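PDB 6SXT: alpha-L-arabinofuranosidase B from Aspergillus kawachii, which hydrolyses terminal non-reducing alpha-L-arabinofuranosyl residues from arabinan, arabinogalactan and arabinoxylan side chains, helping to degrade plant hemicellulose. Local coordinates for residues L36-D41 and A66-L71; A426-E431 and N471-E476. All blocks are in the same frame, centred on the assembly; numbering follows the deposited sequence.

Interaction 1: residues L36-D41 and A66-L71. With NAG (2-acetamido-2-deoxy-beta-D-glucopyranose), chain D.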
ATOM      1  N   LEU A  36     -15.319  -3.856  -1.162  1.00 15.12           N
ATOM      2  CA  LEU A  36     -14.501  -5.067  -1.305  1.00 15.24           C
ATOM      3  C   LEU A  36     -15.006  -5.897  -2.470  1.00 15.82           C
ATOM      4  O   LEU A  36     -16.239  -5.947  -2.660  1.00 15.91           O
ATOM      5  CB  LEU A  36     -14.618  -5.911  -0.055  1.00 14.95           C
ATOM      6  CG  LEU A  36     -13.999  -5.344   1.206  1.00 14.81           C
ATOM      7  CD1 LEU A  36     -14.549  -6.064   2.430  1.00 15.37           C
ATOM      8  CD2 LEU A  36     -12.476  -5.441   1.141  1.00 16.77           C
ATOM      9  N   GLN A  37     -14.104  -6.640  -3.096  1.00 16.27           N
ATOM     10  CA  GLN A  37     -14.455  -7.704  -4.058  1.00 15.94           C
ATOM     11  C   GLN A  37     -13.682  -8.943  -3.645  1.00 17.04           C
ATOM     12  O   GLN A  37     -12.466  -8.808  -3.428  1.00 16.64           O
ATOM     13  CB  GLN A  37     -14.139  -7.320  -5.484  1.00 16.07           C
ATOM     14  CG  GLN A  37     -14.565  -8.396  -6.486  1.00 18.18           C
ATOM     15  CD  GLN A  37     -14.277  -7.946  -7.907  1.00 23.59           C
ATOM     16  OE1 GLN A  37     -13.416  -7.099  -8.174  1.00 25.85           O
ATOM     17  NE2 GLN A  37     -15.099  -8.411  -8.854  1.00 23.42           N
ATOM     18  N   ARG A  38     -14.351 -10.065  -3.502  1.00 15.37           N
ATOM     19  CA  ARG A  38     -13.684 -11.308  -3.073  1.00 16.00           C
ATOM     20  C   ARG A  38     -13.478 -12.232  -4.262  1.00 17.55           C
ATOM     21  O   ARG A  38     -14.298 -12.278  -5.183  1.00 17.15           O
ATOM     22  CB  ARG A  38     -14.436 -11.985  -1.938  1.00 15.28           C
ATOM     23  CG  ARG A  38     -15.808 -12.549  -2.302  1.00 16.39           C
ATOM     24  CD  ARG A  38     -16.480 -13.073  -1.063  1.00 16.77           C
ATOM     25  NE  ARG A  38     -17.808 -13.520  -1.391  1.00 16.84           N
ATOM     26  CZ  ARG A  38     -18.720 -13.875  -0.514  1.00 20.90           C
ATOM     27  NH1 ARG A  38     -18.501 -13.747   0.786  1.00 21.82           N
ATOM     28  NH2 ARG A  38     -19.913 -14.264  -0.956  1.00 22.51           N
ATOM     29  N   GLY A  39     -12.414 -13.018  -4.185  1.00 16.96           N
ATOM     30  CA  GLY A  39     -12.031 -13.850  -5.334  1.00 17.78           C
ATOM     31  C   GLY A  39     -12.874 -15.082  -5.502  1.00 19.20           C
ATOM     32  O   GLY A  39     -12.936 -15.614  -6.649  1.00 21.02           O
ATOM     33  N   SER A  40     -13.503 -15.576  -4.470  1.00 17.57           N
ATOM     34  CA  SER A  40     -14.282 -16.844  -4.510  1.00 19.72           C
ATOM     35  C   SER A  40     -15.424 -16.740  -5.519  1.00 21.92           C
ATOM     36  O   SER A  40     -15.635 -17.641  -6.347  1.00 22.19           O
ATOM     37  CB  SER A  40     -14.796 -17.157  -3.156  1.00 19.36           C
ATOM     38  OG  SER A  40     -15.603 -16.053  -2.668  1.00 19.38           O
ATOM     39  N   ASP A  41     -16.158 -15.633  -5.530  1.00 18.32           N
ATOM     40  CA  ASP A  41     -17.329 -15.502  -6.423  1.00 19.20           C
ATOM     41  C   ASP A  41     -17.315 -14.160  -7.162  1.00 19.11           C
ATOM     42  O   ASP A  41     -18.276 -13.868  -7.913  1.00 19.40           O
ATOM     43  CB  ASP A  41     -18.630 -15.755  -5.659  1.00 19.66           C
ATOM     44  CG  ASP A  41     -18.884 -14.824  -4.478  1.00 18.78           C
ATOM     45  OD1 ASP A  41     -18.144 -13.784  -4.391  1.00 17.54           O
ATOM     46  OD2 ASP A  41     -19.829 -15.093  -3.714  1.00 18.40           O
ATOM     47  N   ALA A  66     -13.322 -14.398   4.339  1.00 18.62           N
ATOM     48  CA  ALA A  66     -12.918 -15.687   4.941  1.00 20.13           C
ATOM     49  C   ALA A  66     -12.686 -16.718   3.829  1.00 18.70           C
ATOM     50  O   ALA A  66     -13.481 -16.828   2.885  1.00 18.17           O
ATOM     51  CB  ALA A  66     -13.964 -16.156   5.900  1.00 21.22           C
ATOM     52  N   ASN A  67     -11.578 -17.468   3.902  1.00 19.02           N
ATOM     53  CA  ASN A  67     -11.324 -18.577   2.963  1.00 18.18           C
ATOM     54  C   ASN A  67     -11.271 -18.083   1.529  1.00 17.27           C
ATOM     55  O   ASN A  67     -11.629 -18.831   0.628  1.00 19.22           O
ATOM     56  CB  ASN A  67     -12.351 -19.708   3.088  1.00 19.27           C
ATOM     57  CG  ASN A  67     -12.432 -20.160   4.496  1.00 21.47           C
ATOM     58  OD1 ASN A  67     -13.346 -19.749   5.213  1.00 21.68           O
ATOM     59  ND2 ASN A  67     -11.455 -20.968   4.883  1.00 19.39           N
ATOM     60  N   THR A  68     -10.822 -16.846   1.303  1.00 16.44           N
ATOM     61  CA  THR A  68     -10.603 -16.323  -0.041  1.00 17.72           C
ATOM     62  C   THR A  68      -9.671 -15.129   0.073  1.00 17.04           C
ATOM     63  O   THR A  68      -9.020 -14.972   1.126  1.00 18.22           O
ATOM     64  CB  THR A  68     -11.945 -16.027  -0.735  1.00 17.31           C
ATOM     65  OG1 THR A  68     -11.735 -15.751  -2.112  1.00 17.79           O
ATOM     66  CG2 THR A  68     -12.757 -14.902  -0.102  1.00 17.48           C
ATOM     67  N   THR A  69      -9.645 -14.364  -1.002  1.00 16.75           N
ATOM     68  CA  THR A  69      -8.816 -13.153  -1.131  1.00 16.37           C
ATOM     69  C   THR A  69      -9.738 -11.977  -1.402  1.00 17.20           C
ATOM     70  O   THR A  69     -10.795 -12.168  -2.016  1.00 18.85           O
ATOM     71  CB  THR A  69      -7.772 -13.313  -2.237  1.00 17.95           C
ATOM     72  OG1 THR A  69      -8.452 -13.565  -3.466  1.00 19.40           O
ATOM     73  CG2 THR A  69      -6.789 -14.392  -1.855  1.00 19.82           C
ATOM     74  N   CYS A  70      -9.318 -10.799  -0.987  1.00 16.49           N
ATOM     75  CA  CYS A  70     -10.139  -9.588  -1.209  1.00 16.29           C
ATOM     76  C   CYS A  70      -9.283  -8.472  -1.768  1.00 17.17           C
ATOM     77  O   CYS A  70      -8.105  -8.320  -1.387  1.00 16.60           O
ATOM     78  CB  CYS A  70     -10.787  -9.128   0.066  1.00 17.38           C
ATOM     79  SG  CYS A  70     -12.328 -10.016   0.420  1.00 18.98           S
ATOM     80  N   LEU A  71      -9.926  -7.675  -2.607  1.00 15.15           N
ATOM     81  CA  LEU A  71      -9.390  -6.439  -3.182  1.00 14.70           C
ATOM     82  C   LEU A  71     -10.294  -5.295  -2.733  1.00 17.10           C
ATOM     83  O   LEU A  71     -11.514  -5.499  -2.583  1.00 15.84           O
ATOM     84  CB  LEU A  71      -9.435  -6.535  -4.693  1.00 15.14           C
ATOM     85  CG  LEU A  71      -8.555  -7.619  -5.316  1.00 16.81           C
ATOM     86  CD1 LEU A  71      -8.755  -7.685  -6.820  1.00 18.82           C
ATOM     87  CD2 LEU A  71      -7.086  -7.410  -4.971  1.00 17.91           C
TER
HETATM   88  C1  NAG D 504     -11.421 -21.442   6.235  1.00 20.76           C
HETATM   89  C2  NAG D 504     -11.605 -22.949   6.371  1.00 19.96           C
HETATM   90  C3  NAG D 504     -11.577 -23.357   7.856  1.00 19.80           C
HETATM   91  C4  NAG D 504     -10.339 -22.777   8.562  1.00 20.72           C
HETATM   92  C5  NAG D 504     -10.077 -21.322   8.185  1.00 21.65           C
HETATM   93  C6  NAG D 504      -8.688 -20.836   8.672  1.00 24.57           C
HETATM   94  C7  NAG D 504     -12.823 -23.881   4.447  1.00 24.73           C
HETATM   95  C8  NAG D 504     -14.148 -24.204   3.847  1.00 28.06           C
HETATM   96  N2  NAG D 504     -12.829 -23.385   5.694  1.00 22.09           N
HETATM   97  O3  NAG D 504     -11.614 -24.813   8.019  1.00 22.65           O
HETATM   98  O4  NAG D 504     -10.423 -22.974   9.977  1.00 22.93           O
HETATM   99  O5  NAG D 504     -10.138 -21.072   6.770  1.00 21.94           O
HETATM  100  O6  NAG D 504      -7.643 -21.700   8.132  1.00 21.97           O
HETATM  101  O7  NAG D 504     -11.774 -24.071   3.829  1.00 26.65           O
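The guanidinium of Arg38 has Asp41 OD1 at its edge and in its plane, and leads away from segment 66-71, while Arg38 CB packs against Cys70 SG (3.7 Å) and Thr68 CG2. Arg38 NE bonds almost straight to Asp41 OD1 (3.0 Å, 168° at the hydrogen). That oxygen is approached from above its own carboxylate, 38° out of plane. Arg38 NH2 reaches the syn side of Asp41 OD2 at 2.9 Å, completing a side-on salt bridge with one nitrogen to each oxygen. With NH1 bonded to Phe64 O, all three nitrogens have acceptors, which fixes the rotation of the group.

The backbones form an antiparallel ladder between strands 34-38 and 70-75, the two inner strands of a four-stranded sheet in the catalytic domain. Gln37 and Leu71 are a hydrogen-bonded pair, with bonds from Gln37 N to Leu71 O and from Leu71 N to Gln37 O. Arg38 and Cys70 follow as a non-hydrogen-bonded pair. Where strand 34-38 ends, Gly39 N still donates to Thr69 O (2.8 Å). Thr68 OG1 swings anti to its own nitrogen (chi1 -170°), which brings it to 3.0 Å from Ser40 N. Cys70 SG, on the same face as Arg38, is in a disulfide with Cys65, and Asn67 ND2 is covalently bonded to NAG C1.

Interaction 2: residues A426-E431 and N471-E476. With NAG (2-acetamido-2-deoxy-beta-D-glucopyranose), chain D.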
ATOM      1  N   ALA A 426      -3.712 -17.943   8.277  1.00 18.22           N
ATOM      2  CA  ALA A 426      -4.456 -19.209   8.409  1.00 19.59           C
ATOM      3  C   ALA A 426      -4.789 -19.713   7.002  1.00 19.28           C
ATOM      4  O   ALA A 426      -5.361 -18.990   6.176  1.00 20.19           O
ATOM      5  CB  ALA A 426      -5.687 -18.962   9.265  1.00 20.07           C
ATOM      6  N   ALA A 427      -4.497 -20.986   6.678  1.00 18.94           N
ATOM      7  CA  ALA A 427      -4.630 -21.481   5.312  1.00 18.29           C
ATOM      8  C   ALA A 427      -6.033 -21.229   4.764  1.00 18.41           C
ATOM      9  O   ALA A 427      -7.037 -21.472   5.470  1.00 19.87           O
ATOM     10  CB  ALA A 427      -4.319 -22.968   5.218  1.00 19.34           C
ATOM     11  N   LEU A 428      -6.103 -20.839   3.517  1.00 18.34           N
ATOM     12  CA  LEU A 428      -7.404 -20.570   2.874  1.00 19.90           C
ATOM     13  C   LEU A 428      -8.269 -21.833   2.843  1.00 22.03           C
ATOM     14  O   LEU A 428      -9.502 -21.699   2.856  1.00 19.34           O
ATOM     15  CB  LEU A 428      -7.240 -19.971   1.503  1.00 18.13           C
ATOM     16  CG  LEU A 428      -6.511 -18.636   1.427  1.00 21.50           C
ATOM     17  CD1 LEU A 428      -6.703 -18.024   0.041  1.00 21.27           C
ATOM     18  CD2 LEU A 428      -6.935 -17.669   2.504  1.00 24.36           C
ATOM     19  N   ASN A 429      -7.676 -23.040   2.780  1.00 21.01           N
ATOM     20  CA  ASN A 429      -8.485 -24.281   2.820  1.00 21.26           C
ATOM     21  C   ASN A 429      -8.520 -24.901   4.204  1.00 23.31           C
ATOM     22  O   ASN A 429      -9.001 -26.030   4.326  1.00 23.75           O
ATOM     23  CB  ASN A 429      -7.991 -25.260   1.738  1.00 21.36           C
ATOM     24  CG  ASN A 429      -6.675 -25.895   2.099  1.00 21.03           C
ATOM     25  OD1 ASN A 429      -6.141 -25.608   3.165  1.00 20.18           O
ATOM     26  ND2 ASN A 429      -6.185 -26.721   1.182  1.00 21.67           N
ATOM     27  N   GLY A 430      -8.006 -24.248   5.242  1.00 21.34           N
ATOM     28  CA  GLY A 430      -7.975 -24.763   6.615  1.00 21.74           C
ATOM     29  C   GLY A 430      -6.900 -25.805   6.889  1.00 23.23           C
ATOM     30  O   GLY A 430      -6.824 -26.239   8.009  1.00 26.22           O
ATOM     31  N   GLU A 431      -6.007 -26.079   5.940  1.00 22.24           N
ATOM     32  CA  GLU A 431      -4.938 -27.086   6.154  1.00 23.41           C
ATOM     33  C   GLU A 431      -3.595 -26.356   6.242  1.00 22.23           C
ATOM     34  O   GLU A 431      -2.929 -26.218   5.203  1.00 25.36           O
ATOM     35  CB  GLU A 431      -4.963 -28.093   5.015  1.00 24.29           C
ATOM     36  CG  GLU A 431      -6.283 -28.842   4.843  1.00 30.37           C
ATOM     37  CD  GLU A 431      -6.223 -29.944   3.779  1.00 34.27           C
ATOM     38  OE1 GLU A 431      -5.262 -30.722   3.810  1.00 33.27           O
ATOM     39  OE2 GLU A 431      -7.125 -30.015   2.943  1.00 38.94           O
ATOM     40  N   ASN A 471      -6.572 -24.248  -2.553  1.00 20.03           N
ATOM     41  CA  ASN A 471      -5.765 -25.449  -2.190  1.00 20.49           C
ATOM     42  C   ASN A 471      -4.283 -25.215  -2.508  1.00 18.54           C
ATOM     43  O   ASN A 471      -3.421 -25.566  -1.637  1.00 20.50           O
ATOM     44  CB  ASN A 471      -6.318 -26.675  -2.920  1.00 20.80           C
ATOM     45  CG  ASN A 471      -7.615 -27.155  -2.326  1.00 20.95           C
ATOM     46  OD1 ASN A 471      -7.896 -26.968  -1.146  1.00 23.40           O
ATOM     47  ND2 ASN A 471      -8.369 -27.886  -3.141  1.00 25.40           N
ATOM     48  N   ASP A 472      -3.987 -24.588  -3.631  1.00 19.39           N
ATOM     49  CA  ASP A 472      -2.605 -24.428  -4.158  1.00 19.79           C
ATOM     50  C   ASP A 472      -1.824 -23.378  -3.359  1.00 21.16           C
ATOM     51  O   ASP A 472      -0.605 -23.316  -3.554  1.00 19.95           O
ATOM     52  CB  ASP A 472      -2.565 -24.088  -5.633  1.00 20.15           C
ATOM     53  CG  ASP A 472      -3.155 -25.143  -6.580  1.00 22.31           C
ATOM     54  OD1 ASP A 472      -3.541 -26.255  -6.079  1.00 24.13           O
ATOM     55  OD2 ASP A 472      -3.251 -24.792  -7.762  1.00 21.16           O
ATOM     56  N   VAL A 473      -2.487 -22.627  -2.457  1.00 19.92           N
ATOM     57  CA  VAL A 473      -1.774 -21.674  -1.567  1.00 18.22           C
ATOM     58  C   VAL A 473      -1.826 -22.136  -0.117  1.00 18.22           C
ATOM     59  O   VAL A 473      -1.430 -21.352   0.763  1.00 18.05           O
ATOM     60  CB  VAL A 473      -2.320 -20.237  -1.726  1.00 17.42           C
ATOM     61  CG1 VAL A 473      -2.263 -19.751  -3.148  1.00 17.77           C
ATOM     62  CG2 VAL A 473      -3.712 -20.075  -1.102  1.00 19.71           C
ATOM     63  N   SER A 474      -2.222 -23.368   0.170  1.00 18.17           N
ATOM     64  CA  SER A 474      -2.332 -23.876   1.534  1.00 18.26           C
ATOM     65  C   SER A 474      -1.287 -24.979   1.721  1.00 18.53           C
ATOM     66  O   SER A 474      -1.294 -25.943   0.902  1.00 19.93           O
ATOM     67  CB  SER A 474      -3.720 -24.380   1.820  1.00 19.89           C
ATOM     68  OG  SER A 474      -4.676 -23.291   1.713  1.00 19.76           O
ATOM     69  N   PHE A 475      -0.460 -24.854   2.731  1.00 19.44           N
ATOM     70  CA  PHE A 475       0.649 -25.813   3.001  1.00 20.91           C
ATOM     71  C   PHE A 475       0.626 -26.212   4.451  1.00 20.00           C
ATOM     72  O   PHE A 475       0.524 -25.371   5.345  1.00 20.42           O
ATOM     73  CB  PHE A 475       1.993 -25.187   2.651  1.00 20.34           C
ATOM     74  CG  PHE A 475       2.071 -24.778   1.220  1.00 19.29           C
ATOM     75  CD1 PHE A 475       2.456 -25.669   0.213  1.00 19.95           C
ATOM     76  CD2 PHE A 475       1.689 -23.503   0.828  1.00 18.84           C
ATOM     77  CE1 PHE A 475       2.529 -25.269  -1.097  1.00 20.01           C
ATOM     78  CE2 PHE A 475       1.759 -23.113  -0.491  1.00 18.61           C
ATOM     79  CZ  PHE A 475       2.172 -23.982  -1.471  1.00 20.16           C
ATOM     80  N   GLU A 476       0.786 -27.510   4.728  1.00 20.20           N
ATOM     81  CA  GLU A 476       0.935 -27.988   6.108  1.00 20.05           C
ATOM     82  C   GLU A 476       2.376 -27.854   6.556  1.00 21.56           C
ATOM     83  O   GLU A 476       3.297 -28.183   5.781  1.00 23.94           O
ATOM     84  CB  GLU A 476       0.482 -29.441   6.215  1.00 24.42           C
ATOM     85  CG  GLU A 476      -1.031 -29.598   6.173  1.00 29.95           C
ATOM     86  CD  GLU A 476      -1.753 -29.266   7.470  1.00 29.84           C
ATOM     87  OE1 GLU A 476      -1.121 -28.821   8.446  1.00 29.86           O
ATOM     88  OE2 GLU A 476      -2.979 -29.489   7.487  1.00 34.53           O
TER
HETATM   89  C1  NAG D 504     -11.421 -21.442   6.235  1.00 20.76           C
HETATM   90  C2  NAG D 504     -11.605 -22.949   6.371  1.00 19.96           C
HETATM   91  C3  NAG D 504     -11.577 -23.357   7.856  1.00 19.80           C
HETATM   92  C4  NAG D 504     -10.339 -22.777   8.562  1.00 20.72           C
HETATM   93  C5  NAG D 504     -10.077 -21.322   8.185  1.00 21.65           C
HETATM   94  C6  NAG D 504      -8.688 -20.836   8.672  1.00 24.57           C
HETATM   95  C7  NAG D 504     -12.823 -23.881   4.447  1.00 24.73           C
HETATM   96  C8  NAG D 504     -14.148 -24.204   3.847  1.00 28.06           C
HETATM   97  N2  NAG D 504     -12.829 -23.385   5.694  1.00 22.09           N
HETATM   98  O3  NAG D 504     -11.614 -24.813   8.019  1.00 22.65           O
HETATM   99  O4  NAG D 504     -10.423 -22.974   9.977  1.00 22.93           O
HETATM  100  O5  NAG D 504     -10.138 -21.072   6.770  1.00 21.94           O
HETATM  101  O6  NAG D 504      -7.643 -21.700   8.132  1.00 21.97           O
HETATM  102  O7  NAG D 504     -11.774 -24.071   3.829  1.00 26.65           O
HETATM  103  O   HOH W   1      -3.803 -31.551   5.549  1.00 42.88           O
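Asn429 and Asn471 meet crosswise, their side chains at about a right angle and their amide planes 58° apart. Asn429 ND2 donates to Asn471 OD1 at 2.9 Å, nearly straight (169° at the hydrogen). The acceptor lies in the amide plane of Asn429, whereas the donor is tilted from the carbonyl plane of Asn471. ND2 is also bonded to Thr339 OG1, and at the other end of the Asn429 amide OD1 accepts from Glu431 N (2.8 Å) in an Asx turn. These partners are consistent with the assignment of oxygen and nitrogen, and limit the group's rotation. A chi1 of 74°, placing CG between the backbone N and the carbonyl carbon, turns the amide so that OD1 faces Glu431 N and ND2 faces Asn471.

Ser474 lies over one face of the Asn429 amide, its OG almost above CG (3.3 Å) and its CB 3.0 Å from Asn429 OD1. Its OG accepts a bond from Asn429 N (3.2 Å) and is also bonded to Asn470 O, so the buried hydroxyl joins the turn to the preceding helix. Leu428 and Val473 cross obliquely, touching through Leu428 CD1 and Val473 CG2 at 3.8 Å. At the far end Glu476 OE2 lies alongside Glu431 CA and 4.5 Å from Glu431 OE1; a water donates to both carboxylates, though doubtfully close to OE1, and the two groups might raise one another's affinity for a proton.

Residues 427-430 form a type I beta turn closed by Gly430 N to Ala427 O, which also accepts a hydrogen bond from NAG O6 (2.7 Å). Within the beta-trefoil arabinose-binding domain, this turn lies between strands 422-426 and 433-437 and packs on the exit from helix 469-472 into strand 475-479, with strand 333-338 beside Glu476.

The two contacts lie in different domains, their centres 15 Å apart, and meet directly across the domain boundary. Asn67 ND2 of interaction 1 is 2.9 Å from Leu428 O of interaction 2, a probable hydrogen bond. Leu428 also packs on the loop before strand 70-75, with CD2 at 3.7 Å from Thr68 O and CD1 at 4.1 Å from Thr69 CG2. The NAG bridges both, attached to Asn67 and hydrogen-bonded through O6 to Ala427 O. Asp472, in segment 471-476, is a substrate-binding residue of the arabinose-binding domain, and its side chain is about 11 Å from that of Thr69. The nucleophile Glu205 and proton donor Asp281 belong to neither interaction.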